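PDB 3U66: putative type VI secretion protein from Escherichia coli, which is probably an inner-membrane-anchored component of the type VI secretion system, present here as its cytoplasmic domain. Local coordinates for residues M63-C68 / W108-E113; C127-L132 / P160-A165. One frame throughout, in Å; residues are numbered along the deposited sequence.

Interaction 1 of 2, residues M63-C68 / W108-E113; sequences MLYAFC and WERIRE
Y65 and R110 form a cation-pi pair between two helices of the helical bundle. Y65 sits on helix 57-76 and R110 on helix 103-115. These two residues make the whole contact between the segments. Y65 starts from CB, which lies 4.2 Å from R110 NH1. Its CG is anti to the backbone N (chi1 -172°), and this carries the ring out toward helix 103-115. CG then meets R110 NH2 at 3.8 Å. On one side of the ring CD2 comes to 3.6 Å from R110 NH2, and CE2 follows at 3.7 Å from the same nitrogen. At the far end of the ring CZ is 4.0 Å from R110 NH2. The near-equal spacing shows that one nitrogen sits above the middle of the ring. R110 reaches it with a bent chain. Its CG is also anti to the backbone N, and turns at chi2 and chi3 bring the guanidinium over the tyrosine. The guanidinium does not lie flat on the ring, since the two planes are 34° apart. NH2 leads, and NH1 lies back toward Y65 CB. Y65 is buried, while R110 is partly exposed. F98 meets the Y65 ring edge to face, and A103, E106 and L107 of helix 103-115 also touch Y65. Were Y65 an alanine, the R110 guanidinium would probably lose its aromatic partner and be freer to turn, with a gap left beside F98 and L107. R110 CZ stands 4.3 Å from the centroid of the Y65 ring. It is only 14° off the ring normal. R110 NH2 lies 3.5 Å above the plane of the Y65 ring.

Interaction 2 of 2, residues C127-L132 / P160-A165; sequences CLCRTL and PAFTFA
The loop after helix 148-157 closes over helix 122-133 here, with F162 of the loop laid against C129 and R130 of the helix. C129 covers one face of the F162 ring. Its CB makes a CH-pi contact, 3.6 Å from the ring centroid and 12° off the normal. The sulfur is less central. C129 SG is 4.6 Å from the F162 centroid and approaches obliquely, as a Cys sulfur-aromatic contact. F162 CG is anti to its own carbonyl carbon (chi1 -67°), which turns the ring in toward the helix. R130 takes the ring edge instead. Its CD meets F162 CZ near the ring plane, and R130 NE lies in that plane, 3.8 Å from F162 CZ. The two side chains cross at about a right angle, with the guanidinium and ring planes 70° apart. The charged end of R130 is held elsewhere. NE forms a salt bridge with E10, NH1 is hydrogen-bonded to Q133, and NH2 has a weak hydrogen bond to Y14. These bonds probably help to hold the guanidinium in place while CD stays beside the phenylalanine. Within the helix, T131 OG1 donates to C127 O at 2.7 Å. T131 N donates to the same oxygen at 2.8 Å, from the opposite face of the carbonyl plane. C127 O is thus gripped twice. L155 of helix 148-157 also touches C129. The arrangement is that of an aromatic residue from a loop packing against the side of a helix in an all-helical bundle, here the cytoplasmic domain of a DotU-family protein.

Interactions 1 and 2 lie in series along the chain, with centres about 13 Å apart. Interaction 1 lies nearer the centre of the chain, about 7 Å from it, against about 11 Å for interaction 2. Helix 122-133 joins them, because it follows helix 103-115 and packs on both helices of interaction 1. On helix 57-76, selenomethionine M63 packs against C127, and A66 CB is 3.5 Å from T131 OG1. On helix 103-115, W108 CH2 is 3.7 Å from L132 CD2, and I111 CG1 is 3.7 Å from L128 CD2. C129 points toward the loop of residues 160-165, and R130 reaches the edge of the F162 ring from the flank.

Interaction 1 of 2, residues M63-C68 / W108-E113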
loop_
_atom_site.group_PDB
_atom_site.type_symbol
_atom_site.label_atom_id
_atom_site.label_comp_id
_atom_site.label_asym_id
_atom_site.label_seq_id
_atom_site.Cartn_x
_atom_site.Cartn_y
_atom_site.Cartn_z
HETATM N N MSE A 63 -4.157 -7.955 2.682
HETATM C CA MSE A 63 -4.868 -6.861 2.001
HETATM C C MSE A 63 -5.012 -5.621 2.893
HETATM O O MSE A 63 -4.726 -4.509 2.444
HETATM C CB MSE A 63 -6.245 -7.327 1.530
HETATM C CG MSE A 63 -6.207 -8.079 0.214
HETATM SE SE MSE A 63 -7.861 -9.086 -0.042
HETATM C CE MSE A 63 -8.256 -8.611 -1.644
ATOM N N LEU A 64 -5.408 -5.829 4.169
ATOM C CA LEU A 64 -5.565 -4.767 5.158
ATOM C C LEU A 64 -4.229 -4.169 5.585
ATOM O O LEU A 64 -4.175 -2.973 5.888
ATOM C CB LEU A 64 -6.349 -5.269 6.369
ATOM C CG LEU A 64 -7.854 -5.447 6.156
ATOM C CD1 LEU A 64 -8.420 -6.460 7.127
ATOM C CD2 LEU A 64 -8.591 -4.116 6.269
ATOM N N TYR A 65 -3.155 -4.994 5.603
ATOM C CA TYR A 65 -1.801 -4.571 5.951
ATOM C C TYR A 65 -1.294 -3.580 4.903
ATOM O O TYR A 65 -0.886 -2.474 5.262
ATOM C CB TYR A 65 -0.852 -5.781 6.051
ATOM C CG TYR A 65 0.518 -5.434 6.593
ATOM C CD1 TYR A 65 1.565 -5.105 5.741
ATOM C CD2 TYR A 65 0.770 -5.455 7.964
ATOM C CE1 TYR A 65 2.821 -4.763 6.235
ATOM C CE2 TYR A 65 2.024 -5.124 8.470
ATOM C CZ TYR A 65 3.043 -4.769 7.603
ATOM O OH TYR A 65 4.278 -4.428 8.086
ATOM N N ALA A 66 -1.374 -3.972 3.606
ATOM C CA ALA A 66 -0.961 -3.158 2.462
ATOM C C ALA A 66 -1.707 -1.843 2.461
ATOM O O ALA A 66 -1.082 -0.809 2.250
ATOM C CB ALA A 66 -1.203 -3.906 1.159
ATOM N N PHE A 67 -3.015 -1.870 2.770
ATOM C CA PHE A 67 -3.826 -0.651 2.851
ATOM C C PHE A 67 -3.402 0.273 3.991
ATOM O O PHE A 67 -3.355 1.490 3.778
ATOM C CB PHE A 67 -5.327 -0.960 2.941
ATOM C CG PHE A 67 -6.177 0.280 2.881
ATOM C CD1 PHE A 67 -6.495 0.863 1.661
ATOM C CD2 PHE A 67 -6.649 0.875 4.043
ATOM C CE1 PHE A 67 -7.265 2.018 1.608
ATOM C CE2 PHE A 67 -7.418 2.036 3.987
ATOM C CZ PHE A 67 -7.717 2.598 2.770
ATOM N N CYS A 68 -3.144 -0.294 5.203
ATOM C CA CYS A 68 -2.695 0.455 6.379
ATOM C C CYS A 68 -1.370 1.136 6.060
ATOM O O CYS A 68 -1.237 2.336 6.263
ATOM C CB CYS A 68 -2.578 -0.453 7.600
ATOM S SG CYS A 68 -4.148 -0.771 8.447
ATOM N N TRP A 108 7.283 -4.962 1.459
ATOM C CA TRP A 108 8.099 -5.381 0.320
ATOM C C TRP A 108 8.526 -6.832 0.503
ATOM O O TRP A 108 8.512 -7.596 -0.453
ATOM C CB TRP A 108 9.329 -4.470 0.152
ATOM C CG TRP A 108 9.019 -3.221 -0.607
ATOM C CD1 TRP A 108 8.976 -1.951 -0.111
ATOM C CD2 TRP A 108 8.578 -3.128 -1.969
ATOM N NE1 TRP A 108 8.581 -1.070 -1.091
ATOM C CE2 TRP A 108 8.323 -1.770 -2.240
ATOM C CE3 TRP A 108 8.374 -4.073 -2.989
ATOM C CZ2 TRP A 108 7.862 -1.326 -3.482
ATOM C CZ3 TRP A 108 7.954 -3.626 -4.232
ATOM C CH2 TRP A 108 7.715 -2.268 -4.473
ATOM N N GLU A 109 8.874 -7.205 1.746
ATOM C CA GLU A 109 9.270 -8.551 2.170
ATOM C C GLU A 109 8.055 -9.483 1.962
ATOM O O GLU A 109 8.214 -10.605 1.472
ATOM C CB GLU A 109 9.668 -8.501 3.659
ATOM C CG GLU A 109 10.565 -9.625 4.144
ATOM C CD GLU A 109 10.971 -9.553 5.607
ATOM O OE1 GLU A 109 10.489 -8.646 6.328
ATOM O OE2 GLU A 109 11.775 -10.413 6.035
ATOM N N ARG A 110 6.849 -8.967 2.265
ATOM C CA ARG A 110 5.566 -9.641 2.146
ATOM C C ARG A 110 5.139 -9.829 0.691
ATOM O O ARG A 110 4.515 -10.835 0.382
ATOM C CB ARG A 110 4.506 -8.869 2.946
ATOM C CG ARG A 110 3.138 -9.517 3.011
ATOM C CD ARG A 110 2.909 -10.409 4.218
ATOM N NE ARG A 110 3.056 -9.676 5.482
ATOM C CZ ARG A 110 2.064 -9.303 6.291
ATOM N NH1 ARG A 110 0.811 -9.602 5.985
ATOM N NH2 ARG A 110 2.321 -8.648 7.404
ATOM N N ILE A 111 5.456 -8.878 -0.199
ATOM C CA ILE A 111 5.155 -8.976 -1.640
ATOM C C ILE A 111 5.983 -10.103 -2.283
ATOM O O ILE A 111 5.449 -10.897 -3.060
ATOM C CB ILE A 111 5.299 -7.604 -2.385
ATOM C CG1 ILE A 111 4.185 -6.611 -1.958
ATOM C CG2 ILE A 111 5.293 -7.777 -3.932
ATOM C CD1 ILE A 111 4.482 -5.130 -2.193
ATOM N N ARG A 112 7.268 -10.196 -1.893
ATOM C CA ARG A 112 8.221 -11.198 -2.374
ATOM C C ARG A 112 7.839 -12.620 -1.988
ATOM O O ARG A 112 7.944 -13.510 -2.832
ATOM C CB ARG A 112 9.650 -10.877 -1.923
ATOM C CG ARG A 112 10.155 -9.522 -2.416
ATOM C CD ARG A 112 11.572 -9.555 -2.949
ATOM N NE ARG A 112 12.477 -10.369 -2.140
ATOM C CZ ARG A 112 13.152 -9.923 -1.086
ATOM N NH1 ARG A 112 13.022 -8.661 -0.691
ATOM N NH2 ARG A 112 13.955 -10.736 -0.417
ATOM N N GLU A 113 7.378 -12.839 -0.738
ATOM C CA GLU A 113 6.954 -14.177 -0.311
ATOM C C GLU A 113 5.648 -14.630 -0.962
ATOM O O GLU A 113 5.391 -15.831 -1.052
ATOM C CB GLU A 113 7.016 -14.411 1.214
ATOM C CG GLU A 113 6.474 -13.289 2.075
ATOM C CD GLU A 113 7.232 -13.097 3.375
ATOM O OE1 GLU A 113 8.483 -13.003 3.330
ATOM O OE2 GLU A 113 6.574 -13.006 4.437
#

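Interaction 2 of 2, residues C127-L132 / P160-A165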
loop_
_atom_site.group_PDB
_atom_site.type_symbol
_atom_site.label_atom_id
_atom_site.label_comp_id
_atom_site.label_asym_id
_atom_site.label_seq_id
_atom_site.Cartn_x
_atom_site.Cartn_y
_atom_site.Cartn_z
ATOM N N CYS A 127 -4.672 -6.094 -4.882
ATOM C CA CYS A 127 -4.520 -5.102 -3.823
ATOM C C CYS A 127 -3.090 -4.603 -3.680
ATOM O O CYS A 127 -2.891 -3.405 -3.486
ATOM C CB CYS A 127 -5.072 -5.639 -2.511
ATOM S SG CYS A 127 -6.873 -5.795 -2.497
ATOM N N LEU A 128 -2.101 -5.508 -3.831
ATOM C CA LEU A 128 -0.677 -5.181 -3.774
ATOM C C LEU A 128 -0.256 -4.316 -4.979
ATOM O O LEU A 128 0.638 -3.469 -4.852
ATOM C CB LEU A 128 0.181 -6.457 -3.668
ATOM C CG LEU A 128 0.053 -7.269 -2.369
ATOM C CD1 LEU A 128 0.779 -8.578 -2.482
ATOM C CD2 LEU A 128 0.559 -6.495 -1.154
ATOM N N CYS A 129 -0.924 -4.515 -6.135
ATOM C CA CYS A 129 -0.691 -3.728 -7.343
ATOM C C CYS A 129 -1.309 -2.352 -7.161
ATOM O O CYS A 129 -0.693 -1.342 -7.506
ATOM C CB CYS A 129 -1.252 -4.432 -8.578
ATOM S SG CYS A 129 -0.258 -5.833 -9.142
ATOM N N ARG A 130 -2.523 -2.320 -6.600
ATOM C CA ARG A 130 -3.256 -1.087 -6.323
ATOM C C ARG A 130 -2.495 -0.241 -5.305
ATOM O O ARG A 130 -2.420 0.980 -5.481
ATOM C CB ARG A 130 -4.687 -1.399 -5.847
ATOM C CG ARG A 130 -5.778 -0.548 -6.494
ATOM C CD ARG A 130 -5.923 -0.823 -7.974
ATOM N NE ARG A 130 -7.312 -0.822 -8.429
ATOM C CZ ARG A 130 -7.814 0.020 -9.326
ATOM N NH1 ARG A 130 -7.045 0.957 -9.872
ATOM N NH2 ARG A 130 -9.087 -0.059 -9.680
ATOM N N THR A 131 -1.873 -0.900 -4.288
ATOM C CA THR A 131 -1.069 -0.259 -3.246
ATOM C C THR A 131 0.110 0.492 -3.889
ATOM O O THR A 131 0.356 1.644 -3.545
ATOM C CB THR A 131 -0.662 -1.292 -2.175
ATOM O OG1 THR A 131 -1.843 -1.836 -1.578
ATOM C CG2 THR A 131 0.238 -0.712 -1.096
ATOM N N LEU A 132 0.792 -0.152 -4.850
ATOM C CA LEU A 132 1.927 0.429 -5.572
ATOM C C LEU A 132 1.511 1.491 -6.578
ATOM O O LEU A 132 2.258 2.452 -6.772
ATOM C CB LEU A 132 2.789 -0.647 -6.261
ATOM C CG LEU A 132 3.469 -1.706 -5.380
ATOM C CD1 LEU A 132 4.384 -2.565 -6.193
ATOM C CD2 LEU A 132 4.238 -1.091 -4.231
ATOM N N PRO A 160 -3.400 -9.909 -14.781
ATOM C CA PRO A 160 -3.759 -9.370 -16.112
ATOM C C PRO A 160 -4.169 -7.903 -16.117
ATOM O O PRO A 160 -3.828 -7.177 -17.051
ATOM C CB PRO A 160 -4.906 -10.279 -16.579
ATOM C CG PRO A 160 -5.474 -10.858 -15.330
ATOM C CD PRO A 160 -4.330 -10.982 -14.362
ATOM N N ALA A 161 -4.860 -7.466 -15.056
ATOM C CA ALA A 161 -5.380 -6.110 -14.868
ATOM C C ALA A 161 -4.282 -5.016 -14.730
ATOM O O ALA A 161 -4.579 -3.816 -14.792
ATOM C CB ALA A 161 -6.287 -6.091 -13.647
ATOM N N PHE A 162 -3.033 -5.431 -14.504
ATOM C CA PHE A 162 -1.949 -4.501 -14.261
ATOM C C PHE A 162 -0.711 -4.744 -15.077
ATOM O O PHE A 162 -0.401 -5.879 -15.451
ATOM C CB PHE A 162 -1.591 -4.495 -12.763
ATOM C CG PHE A 162 -2.668 -3.928 -11.872
ATOM C CD1 PHE A 162 -3.667 -4.745 -11.356
ATOM C CD2 PHE A 162 -2.692 -2.576 -11.558
ATOM C CE1 PHE A 162 -4.680 -4.215 -10.558
ATOM C CE2 PHE A 162 -3.693 -2.050 -10.743
ATOM C CZ PHE A 162 -4.683 -2.871 -10.257
ATOM N N THR A 163 0.022 -3.657 -15.311
ATOM C CA THR A 163 1.294 -3.631 -16.025
ATOM C C THR A 163 2.179 -2.520 -15.463
ATOM O O THR A 163 1.786 -1.848 -14.512
ATOM C CB THR A 163 1.126 -3.631 -17.575
ATOM O OG1 THR A 163 2.402 -3.888 -18.186
ATOM C CG2 THR A 163 0.504 -2.327 -18.124
ATOM N N PHE A 164 3.369 -2.340 -16.025
ATOM C CA PHE A 164 4.274 -1.294 -15.574
ATOM C C PHE A 164 4.492 -0.295 -16.705
ATOM O O PHE A 164 4.404 -0.659 -17.882
ATOM C CB PHE A 164 5.607 -1.891 -15.067
ATOM C CG PHE A 164 6.535 -2.406 -16.144
ATOM C CD1 PHE A 164 7.538 -1.594 -16.667
ATOM C CD2 PHE A 164 6.409 -3.702 -16.637
ATOM C CE1 PHE A 164 8.383 -2.060 -17.676
ATOM C CE2 PHE A 164 7.257 -4.166 -17.647
ATOM C CZ PHE A 164 8.240 -3.344 -18.156
ATOM N N ALA A 165 4.763 0.960 -16.349
ATOM C CA ALA A 165 5.040 2.022 -17.310
ATOM C C ALA A 165 6.053 2.977 -16.722
ATOM O O ALA A 165 5.938 3.368 -15.556
ATOM C CB ALA A 165 3.761 2.760 -17.717
#